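Local coordinates for protein NAD-dependent formate dehydrogenase gamma subunit (Cupriavidus necator, PDB 6VW7) that carries a [2Fe-2S] cluster in a thioredoxin-like domain and probably serves in electron transfer within an NAD-dependent formate dehydrogenase, at residues H82-C87 against R151-L156; Y127-G130 against P136-M139. All blocks are in the same frame, centred on the assembly; numbering follows the deposited sequence.

Contact 1 (H82-C87 against R151-L156). With FES (Fe2/s2 (inorganic) cluster), chain E.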
ATOM      1  N   HIS A  82      21.191   7.146 -11.462  1.00 43.15           N
ATOM      2  CA  HIS A  82      20.157   7.143 -10.432  1.00 39.70           C
ATOM      3  C   HIS A  82      18.788   7.372 -11.063  1.00 40.26           C
ATOM      4  O   HIS A  82      18.621   8.287 -11.877  1.00 39.59           O
ATOM      5  CB  HIS A  82      20.428   8.225  -9.389  1.00 40.58           C
ATOM      6  CG  HIS A  82      21.768   8.108  -8.741  1.00 45.11           C
ATOM      7  ND1 HIS A  82      22.045   7.164  -7.777  1.00 44.99           N
ATOM      8  CD2 HIS A  82      22.908   8.815  -8.918  1.00 47.27           C
ATOM      9  CE1 HIS A  82      23.303   7.287  -7.394  1.00 46.19           C
ATOM     10  NE2 HIS A  82      23.849   8.281  -8.072  1.00 47.90           N
ATOM     11  N   VAL A  83      17.817   6.542 -10.690  1.00 39.13           N
ATOM     12  CA  VAL A  83      16.424   6.732 -11.074  1.00 38.00           C
ATOM     13  C   VAL A  83      15.734   7.438  -9.916  1.00 35.59           C
ATOM     14  O   VAL A  83      15.579   6.868  -8.827  1.00 36.34           O
ATOM     15  CB  VAL A  83      15.722   5.408 -11.407  1.00 38.82           C
ATOM     16  CG1 VAL A  83      14.261   5.673 -11.741  1.00 38.49           C
ATOM     17  CG2 VAL A  83      16.406   4.712 -12.561  1.00 39.07           C
ATOM     18  N   VAL A  84      15.331   8.677 -10.147  1.00 31.43           N
ATOM     19  CA  VAL A  84      14.621   9.480  -9.160  1.00 30.58           C
ATOM     20  C   VAL A  84      13.141   9.431  -9.526  1.00 30.98           C
ATOM     21  O   VAL A  84      12.757   9.925 -10.588  1.00 31.13           O
ATOM     22  CB  VAL A  84      15.134  10.926  -9.141  1.00 31.93           C
ATOM     23  CG1 VAL A  84      14.351  11.751  -8.129  1.00 33.48           C
ATOM     24  CG2 VAL A  84      16.613  10.958  -8.831  1.00 35.06           C
ATOM     25  N   GLN A  85      12.320   8.803  -8.673  1.00 29.53           N
ATOM     26  CA  GLN A  85      10.871   8.714  -8.867  1.00 30.94           C
ATOM     27  C   GLN A  85      10.183   9.775  -8.023  1.00 32.35           C
ATOM     28  O   GLN A  85      10.379   9.819  -6.803  1.00 34.18           O
ATOM     29  CB  GLN A  85      10.331   7.332  -8.488  1.00 29.52           C
ATOM     30  CG  GLN A  85      10.972   6.184  -9.247  1.00 31.45           C
ATOM     31  CD  GLN A  85      10.503   4.837  -8.735  1.00 32.25           C
ATOM     32  OE1 GLN A  85       9.362   4.461  -8.944  1.00 33.32           O
ATOM     33  NE2 GLN A  85      11.386   4.105  -8.074  1.00 33.22           N
ATOM     34  N   VAL A  86       9.375  10.613  -8.668  1.00 31.56           N
ATOM     35  CA  VAL A  86       8.595  11.658  -8.009  1.00 30.09           C
ATOM     36  C   VAL A  86       7.126  11.238  -8.028  1.00 30.09           C
ATOM     37  O   VAL A  86       6.550  11.004  -9.100  1.00 30.47           O
ATOM     38  CB  VAL A  86       8.788  13.018  -8.702  1.00 31.67           C
ATOM     39  CG1 VAL A  86       7.944  14.110  -8.022  1.00 29.32           C
ATOM     40  CG2 VAL A  86      10.277  13.383  -8.747  1.00 33.08           C
ATOM     41  N   CYS A  87       6.516  11.151  -6.850  1.00 28.64           N
ATOM     42  CA  CYS A  87       5.119  10.745  -6.788  1.00 29.97           C
ATOM     43  C   CYS A  87       4.216  11.830  -7.359  1.00 27.45           C
ATOM     44  O   CYS A  87       4.375  13.013  -7.047  1.00 27.79           O
ATOM     45  CB  CYS A  87       4.696  10.422  -5.359  1.00 27.57           C
ATOM     46  SG  CYS A  87       2.961   9.881  -5.344  1.00 25.12           S
ATOM     47  N   ARG A 151      13.952  22.972  -2.218  1.00 46.94           N
ATOM     48  CA  ARG A 151      15.248  22.949  -1.548  1.00 49.97           C
ATOM     49  C   ARG A 151      15.701  21.516  -1.288  1.00 48.31           C
ATOM     50  O   ARG A 151      16.810  21.127  -1.676  1.00 49.73           O
ATOM     51  CB  ARG A 151      15.189  23.752  -0.247  1.00 49.40           C
ATOM     52  N   ARG A 152      14.847  20.701  -0.654  1.00 47.63           N
ATOM     53  CA  ARG A 152      15.259  19.337  -0.334  1.00 47.38           C
ATOM     54  C   ARG A 152      15.532  18.521  -1.587  1.00 45.24           C
ATOM     55  O   ARG A 152      16.428  17.670  -1.585  1.00 44.73           O
ATOM     56  CB  ARG A 152      14.207  18.642   0.535  1.00 48.42           C
ATOM     57  CG  ARG A 152      14.059  19.257   1.925  1.00 54.02           C
ATOM     58  CD  ARG A 152      13.212  18.380   2.847  1.00 57.55           C
ATOM     59  NE  ARG A 152      12.055  19.106   3.372  1.00 62.37           N
ATOM     60  CZ  ARG A 152      11.847  19.374   4.660  1.00 65.41           C
ATOM     61  NH1 ARG A 152      12.714  18.960   5.576  1.00 66.30           N
ATOM     62  NH2 ARG A 152      10.760  20.040   5.037  1.00 66.29           N
ATOM     63  N   PHE A 153      14.775  18.757  -2.665  1.00 46.16           N
ATOM     64  CA  PHE A 153      15.048  18.058  -3.916  1.00 44.84           C
ATOM     65  C   PHE A 153      16.453  18.363  -4.418  1.00 47.49           C
ATOM     66  O   PHE A 153      17.235  17.445  -4.694  1.00 45.61           O
ATOM     67  CB  PHE A 153      14.013  18.427  -4.979  1.00 43.17           C
ATOM     68  CG  PHE A 153      14.162  17.647  -6.263  1.00 42.15           C
ATOM     69  CD1 PHE A 153      13.579  16.398  -6.408  1.00 38.25           C
ATOM     70  CD2 PHE A 153      14.904  18.156  -7.320  1.00 43.21           C
ATOM     71  CE1 PHE A 153      13.730  15.679  -7.586  1.00 37.16           C
ATOM     72  CE2 PHE A 153      15.052  17.440  -8.498  1.00 41.07           C
ATOM     73  CZ  PHE A 153      14.464  16.202  -8.629  1.00 38.66           C
ATOM     74  N   ASP A 154      16.798  19.650  -4.532  1.00 49.84           N
ATOM     75  CA  ASP A 154      18.134  20.013  -4.999  1.00 52.39           C
ATOM     76  C   ASP A 154      19.207  19.429  -4.095  1.00 50.83           C
ATOM     77  O   ASP A 154      20.260  18.993  -4.574  1.00 49.44           O
ATOM     78  CB  ASP A 154      18.283  21.532  -5.079  1.00 57.35           C
ATOM     79  CG  ASP A 154      17.356  22.158  -6.101  1.00 59.99           C
ATOM     80  OD1 ASP A 154      16.739  21.405  -6.889  1.00 60.74           O
ATOM     81  OD2 ASP A 154      17.262  23.404  -6.128  1.00 61.50           O
ATOM     82  N   ALA A 155      18.957  19.411  -2.783  1.00 50.71           N
ATOM     83  CA  ALA A 155      19.922  18.840  -1.849  1.00 53.15           C
ATOM     84  C   ALA A 155      20.142  17.358  -2.127  1.00 54.29           C
ATOM     85  O   ALA A 155      21.284  16.894  -2.211  1.00 53.90           O
ATOM     86  CB  ALA A 155      19.458  19.058  -0.410  1.00 53.12           C
ATOM     87  N   LEU A 156      19.057  16.596  -2.287  1.00 53.35           N
ATOM     88  CA  LEU A 156      19.221  15.161  -2.487  1.00 53.00           C
ATOM     89  C   LEU A 156      19.838  14.847  -3.850  1.00 52.08           C
ATOM     90  O   LEU A 156      20.595  13.877  -3.977  1.00 52.85           O
ATOM     91  CB  LEU A 156      17.884  14.442  -2.277  1.00 53.12           C
ATOM     92  CG  LEU A 156      16.765  14.417  -3.318  1.00 54.68           C
ATOM     93  CD1 LEU A 156      16.944  13.269  -4.297  1.00 55.38           C
ATOM     94  CD2 LEU A 156      15.422  14.294  -2.608  1.00 52.26           C
TER
HETATM   95 FE1  FES E 301       2.298  10.058  -3.054  1.00 26.86          FE
HETATM   96 FE2  FES E 301       0.920   8.102  -1.810  1.00 40.07          FE
HETATM   97  S1  FES E 301       3.099   8.561  -1.617  1.00 26.45           S
HETATM   98  S2  FES E 301       0.135   9.770  -3.099  1.00 24.65           S

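Contact 2 (Y127-G130 against P136-M139). With FES (Fe2/s2 (inorganic) cluster), chain E.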
ATOM      1  N   TYR A 127       3.197   6.503  -9.032  1.00 24.98           N
ATOM      2  CA  TYR A 127       1.820   6.775  -8.619  1.00 25.36           C
ATOM      3  C   TYR A 127       1.581   6.121  -7.259  1.00 23.71           C
ATOM      4  O   TYR A 127       1.081   4.998  -7.153  1.00 22.56           O
ATOM      5  CB  TYR A 127       0.838   6.308  -9.722  1.00 28.03           C
ATOM      6  CG  TYR A 127       1.112   7.116 -10.981  1.00 31.41           C
ATOM      7  CD1 TYR A 127       0.644   8.419 -11.104  1.00 30.92           C
ATOM      8  CD2 TYR A 127       1.920   6.611 -11.995  1.00 32.44           C
ATOM      9  CE1 TYR A 127       0.942   9.189 -12.229  1.00 33.45           C
ATOM     10  CE2 TYR A 127       2.210   7.366 -13.129  1.00 32.71           C
ATOM     11  CZ  TYR A 127       1.728   8.646 -13.236  1.00 35.09           C
ATOM     12  OH  TYR A 127       2.035   9.387 -14.362  1.00 37.41           O
ATOM     13  N   CYS A 128       1.985   6.852  -6.214  1.00 27.21           N
ATOM     14  CA  CYS A 128       1.914   6.505  -4.792  1.00 24.84           C
ATOM     15  C   CYS A 128       3.035   5.560  -4.358  1.00 24.85           C
ATOM     16  O   CYS A 128       3.228   4.475  -4.919  1.00 23.40           O
ATOM     17  CB  CYS A 128       0.549   5.910  -4.431  1.00 23.08           C
ATOM     18  SG  CYS A 128       0.324   5.724  -2.668  1.00 22.00           S
ATOM     19  N   LEU A 129       3.778   5.981  -3.341  1.00 25.86           N
ATOM     20  CA  LEU A 129       4.797   5.155  -2.706  1.00 25.19           C
ATOM     21  C   LEU A 129       4.348   4.622  -1.354  1.00 22.37           C
ATOM     22  O   LEU A 129       5.177   4.103  -0.595  1.00 20.89           O
ATOM     23  CB  LEU A 129       6.089   5.953  -2.549  1.00 25.05           C
ATOM     24  CG  LEU A 129       6.739   6.330  -3.884  1.00 27.77           C
ATOM     25  CD1 LEU A 129       7.731   7.501  -3.732  1.00 25.63           C
ATOM     26  CD2 LEU A 129       7.430   5.098  -4.461  1.00 27.95           C
ATOM     27  N   GLY A 130       3.054   4.741  -1.032  1.00 21.89           N
ATOM     28  CA  GLY A 130       2.604   4.391   0.298  1.00 17.82           C
ATOM     29  C   GLY A 130       3.175   5.292   1.372  1.00 19.73           C
ATOM     30  O   GLY A 130       3.220   4.906   2.537  1.00 20.88           O
ATOM     31  N   PRO A 136       5.308  15.765  -0.187  1.00 26.21           N
ATOM     32  CA  PRO A 136       5.515  15.035  -1.443  1.00 26.38           C
ATOM     33  C   PRO A 136       6.648  14.008  -1.316  1.00 28.56           C
ATOM     34  O   PRO A 136       7.659  14.261  -0.644  1.00 28.28           O
ATOM     35  CB  PRO A 136       5.887  16.138  -2.443  1.00 26.60           C
ATOM     36  CG  PRO A 136       5.338  17.387  -1.847  1.00 28.25           C
ATOM     37  CD  PRO A 136       5.484  17.214  -0.367  1.00 26.90           C
ATOM     38  N   ALA A 137       6.443  12.839  -1.914  1.00 28.61           N
ATOM     39  CA  ALA A 137       7.330  11.707  -1.724  1.00 26.15           C
ATOM     40  C   ALA A 137       8.206  11.514  -2.956  1.00 27.26           C
ATOM     41  O   ALA A 137       7.771  11.750  -4.088  1.00 27.34           O
ATOM     42  CB  ALA A 137       6.527  10.439  -1.435  1.00 25.13           C
ATOM     43  N   VAL A 138       9.451  11.102  -2.717  1.00 27.89           N
ATOM     44  CA  VAL A 138      10.421  10.798  -3.763  1.00 29.46           C
ATOM     45  C   VAL A 138      11.164   9.532  -3.359  1.00 28.23           C
ATOM     46  O   VAL A 138      11.473   9.336  -2.180  1.00 29.39           O
ATOM     47  CB  VAL A 138      11.405  11.969  -3.990  1.00 31.28           C
ATOM     48  CG1 VAL A 138      12.551  11.555  -4.916  1.00 32.31           C
ATOM     49  CG2 VAL A 138      10.672  13.175  -4.578  1.00 31.25           C
ATOM     50  N   MET A 139      11.434   8.666  -4.331  1.00 28.20           N
ATOM     51  CA  MET A 139      12.277   7.497  -4.127  1.00 30.31           C
ATOM     52  C   MET A 139      13.463   7.550  -5.081  1.00 31.94           C
ATOM     53  O   MET A 139      13.288   7.790  -6.280  1.00 34.46           O
ATOM     54  CB  MET A 139      11.494   6.196  -4.349  1.00 32.30           C
ATOM     55  CG  MET A 139      12.304   4.916  -3.988  1.00 34.23           C
ATOM     56  SD  MET A 139      11.223   3.461  -3.986  1.00 40.38           S
ATOM     57  CE  MET A 139      11.156   3.072  -2.254  1.00 41.58           C
TER
HETATM   58 FE1  FES E 301       2.298  10.058  -3.054  1.00 26.86          FE
HETATM   59 FE2  FES E 301       0.920   8.102  -1.810  1.00 40.07          FE
HETATM   60  S1  FES E 301       3.099   8.561  -1.617  1.00 26.45           S
HETATM   61  S2  FES E 301       0.135   9.770  -3.099  1.00 24.65           S

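Contact 1 (H82-C87 against R151-L156)
Val-84 and Val-86 of strand 82-87 both reach the same atom, CE1 of the Phe-153 ring on the helical segment 151-156. Val-84 CG1 comes to 4.0 Å from Phe-153 CE1, and the two side chains pass each other at a slant. Val-86 brings its CG2 to 4.3 Å from Phe-153 CE1, again meeting the ring obliquely. The torsions explain the reach: CG of Phe-153 lies opposite its own backbone N (chi1 -175°), which sends the ring off the helix toward the strand, where it meets two residues that share one face of the sheet. This is the close-packed part, and all three residues are buried; Leu-100, Ala-104 and Leu-108 of helix 97-108 pack on Phe-153 as well, while Val-138 and Val-140 of the neighbouring strand join Val-84.

The rest is looser. Val-84 CA and Leu-156 CA are still 9.9 Å apart, and the two segments bury just 110 Å² between them. Leu-156 leans in, but its CD1 is 4.9 Å from Val-84 CG1. Arg-152 is the exposed residue of the helical segment. Asp-154 OD1 lies at the edge of the Phe-153 ring, in its plane, and is hydrogen-bonded to His-103 NE2.

At the far end of the strand the chemistry changes: Cys-87 SG binds an iron of the cluster, FE1, at 2.4 Å, and Cys-92 provides the other protein sulfur there. No hydrogen bond or salt bridge joins the two segments, so this seam in a thioredoxin-like layer of helix on sheet rests on apolar contact, and the strand it packs against carries a cluster ligand at its C-terminal end.

Contact 2 (Y127-G130 against P136-M139)
Leu-129 faces Ala-137 with their CA atoms 7.1 Å apart, where the loop 127-130 passes over the start of strand 138-140 and no hydrogen bond joins the two. Most of the touching is done by one methyl, Leu-129 CD1. It stands 3.9 Å from Ala-137 CB and 4.0 Å from Met-139 CB, so it spans two residues whose side chains both point to the loop, and it also lies over the peptide between Val-138 and Met-139. With CG opposite the carbonyl carbon (chi1 -66°), the Leu-129 branch extends away from its own carbonyl toward segment 136-139; its other methyl, CD2, comes to 4.2 Å from Met-139 SD as the two chains cross at an angle. Leu-144 of strand 143-145 packs on both Leu-129 and Met-139.

The cluster lies on the other side of this apolar patch. Cys-128, directed away from the strand, binds the iron FE2 through SG at 2.6 Å, with Cys-132 as the second protein ligand. Gly-130 N donates to Cys-128 SG at 3.3 Å with an N-H...S angle of 159°. Leu-129 N is 3.2 Å from the bridging sulfide S1, and Ala-137 CB also faces S1, at 3.9 Å. Outside, Arg-225 of the beta subunit hydrogen-bonds to Tyr-127 O and Cys-128 O, and its Arg-194 to Gly-130 O. An N-H bond to a cysteine sulfur would be expected to offset part of its negative charge, which, together with the apolar lining and these two positive charges, is likely to influence the cluster's potential.

From the N terminus, the chain passes four helices before strand 82-87, the first half of contact 1. It then runs through helix 97-108 and strands 114-115 and 121-126 into loop 127-130, and five residues later contact 2 closes its short loop at 136-139. Contact 1 closes only when helix 150-160 arrives, so contact 2 is nested inside it. The two meet in the sheet, where strands 82-87 and 138-140 are antiparallel neighbours: Gln-85 N lies 2.8 Å from Met-139 O, a probable hydrogen bond. Together they tie the C-terminal helix, the sheet and both iron sites of one cluster.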